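Local atomic coordinates of NAD_Gly3P_dh, NAD-dependent glycerol-3-phosphate dehydrogenase (PDB entry 5OCM), a protein that probably works as an NADP-dependent oxidoreductase that reduces imines to amines, and binds NADP+ together with a trifluoroacetophenone hydrate. Residues 55-60 against 82-87. Sequence-based numbering, arbitrary orientation.
Sequences DAAEAS and DVLAGR
Arg87 reaches across to the backbone of residues 57-60 and donates from NH1 to Ser60 O, 2.8 Å away. The acceptor lies close to the guanidinium plane, but NH1 sits well above the plane of the Ser60 carbonyl. A second bond, from Arg87 NE to Val83 O (2.9 Å, N-H...O angle 161°), ties the same group back to its own loop. The two bonds, both near the guanidinium plane, fix its rotation, and it turns one face to the backbone of Ala57 and Glu58, with Glu58 CA over its centre, 3.6 Å above the plane. The Arg87 side chain, extended from CG to NE, also brings CD to 3.3 Å from Ala57 O. Within the Rossmann-type NADP-binding domain, the contact joins the helix leading into strand 62-65 to the loop leading into the adjacent parallel strand 88-91, where two beta turns, Asp82-Ala85 and Leu84-Arg87, shape the chain. Apolar packing lies beside the arginine. Val83 has CG1 anti to its backbone nitrogen (chi1 173°), which points that methyl at the helix. Val83 CG1 lies 3.8 Å from Ala57 CB, which Leu84 CD2 also approaches, and is closer still to Glu58 CG, at 3.5 Å. The Glu58 carboxylate forms a salt bridge with Arg54, and Ser60 OG hydrogen-bonds Thr4 and Thr7.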
loop_
_atom_site.group_PDB
_atom_site.type_symbol
_atom_site.label_atom_id
_atom_site.label_comp_id
_atom_site.label_asym_id
_atom_site.label_seq_id
_atom_site.Cartn_x
_atom_site.Cartn_y
_atom_site.Cartn_z
ATOM N N ASP A 55 25.990 33.239 -5.940
ATOM C CA ASP A 55 25.177 34.223 -6.674
ATOM C C ASP A 55 23.669 33.858 -6.602
ATOM O O ASP A 55 22.787 34.711 -6.471
ATOM C CB ASP A 55 25.565 34.227 -8.157
ATOM C CG ASP A 55 26.883 34.990 -8.470
ATOM O OD1 ASP A 55 27.454 35.643 -7.552
ATOM O OD2 ASP A 55 27.257 34.918 -9.649
ATOM N N ALA A 56 23.377 32.562 -6.707
ATOM C CA ALA A 56 21.992 32.109 -6.670
ATOM C C ALA A 56 21.353 32.393 -5.317
ATOM O O ALA A 56 20.238 32.935 -5.230
ATOM C CB ALA A 56 21.934 30.661 -7.019
ATOM N N ALA A 57 22.094 32.098 -4.246
ATOM C CA ALA A 57 21.618 32.314 -2.907
ATOM C C ALA A 57 21.362 33.800 -2.625
ATOM O O ALA A 57 20.350 34.146 -1.996
ATOM C CB ALA A 57 22.566 31.725 -1.884
ATOM N N GLU A 58 22.223 34.650 -3.186
ATOM C CA GLU A 58 22.117 36.087 -2.961
ATOM C C GLU A 58 20.926 36.709 -3.648
ATOM O O GLU A 58 20.547 37.810 -3.296
ATOM C CB GLU A 58 23.382 36.849 -3.489
ATOM C CG GLU A 58 24.571 36.785 -2.590
ATOM C CD GLU A 58 25.803 37.491 -3.149
ATOM O OE1 GLU A 58 25.967 37.682 -4.391
ATOM O OE2 GLU A 58 26.628 37.828 -2.286
ATOM N N ALA A 59 20.328 36.019 -4.628
ATOM C CA ALA A 59 19.278 36.614 -5.463
ATOM C C ALA A 59 17.895 36.666 -4.816
ATOM O O ALA A 59 17.057 37.480 -5.244
ATOM C CB ALA A 59 19.210 35.866 -6.760
ATOM N N SER A 60 17.640 35.819 -3.808
ATOM C CA SER A 60 16.285 35.647 -3.309
ATOM C C SER A 60 16.181 35.624 -1.794
ATOM O O SER A 60 17.109 35.187 -1.122
ATOM C CB SER A 60 15.669 34.307 -3.826
ATOM O OG SER A 60 15.892 34.140 -5.234
ATOM N N ASP A 82 27.387 33.203 5.553
ATOM C CA ASP A 82 27.137 34.639 5.524
ATOM C C ASP A 82 26.162 35.119 4.519
ATOM O O ASP A 82 25.367 35.964 4.811
ATOM C CB ASP A 82 28.492 35.421 5.404
ATOM C CG ASP A 82 29.227 35.463 6.764
ATOM O OD1 ASP A 82 28.624 35.263 7.855
ATOM O OD2 ASP A 82 30.402 35.803 6.761
ATOM N N VAL A 83 26.195 34.590 3.317
ATOM C CA VAL A 83 25.251 34.992 2.279
ATOM C C VAL A 83 23.776 34.711 2.693
ATOM O O VAL A 83 22.911 35.408 2.294
ATOM C CB VAL A 83 25.632 34.156 0.994
ATOM C CG1 VAL A 83 24.630 34.337 -0.126
ATOM C CG2 VAL A 83 27.034 34.535 0.515
ATOM N N LEU A 84 23.531 33.617 3.411
ATOM C CA LEU A 84 22.198 33.175 3.816
ATOM C C LEU A 84 21.585 34.000 4.949
ATOM O O LEU A 84 20.418 33.898 5.226
ATOM C CB LEU A 84 22.129 31.672 4.130
ATOM C CG LEU A 84 22.351 30.773 2.897
ATOM C CD1 LEU A 84 22.613 29.298 3.255
ATOM C CD2 LEU A 84 21.174 30.872 1.871
ATOM N N ALA A 85 22.386 34.796 5.628
ATOM C CA ALA A 85 21.890 35.868 6.512
ATOM C C ALA A 85 20.700 36.626 5.991
ATOM O O ALA A 85 20.695 37.200 4.883
ATOM C CB ALA A 85 23.030 36.872 6.850
ATOM N N GLY A 86 19.608 36.580 6.772
ATOM C CA GLY A 86 18.363 37.283 6.468
ATOM C C GLY A 86 17.453 36.511 5.533
ATOM O O GLY A 86 16.448 37.081 5.089
ATOM N N ARG A 87 17.867 35.314 5.092
ATOM C CA ARG A 87 17.111 34.543 4.102
ATOM C C ARG A 87 16.570 33.313 4.796
ATOM O O ARG A 87 16.997 32.927 5.839
ATOM C CB ARG A 87 17.973 34.118 2.910
ATOM C CG ARG A 87 18.663 35.298 2.236
ATOM C CD ARG A 87 19.632 34.873 1.144
ATOM N NE ARG A 87 20.508 35.986 0.861
ATOM C CZ ARG A 87 20.221 37.020 0.090
ATOM N NH1 ARG A 87 19.101 37.107 -0.570
ATOM N NH2 ARG A 87 21.109 38.004 -0.009
#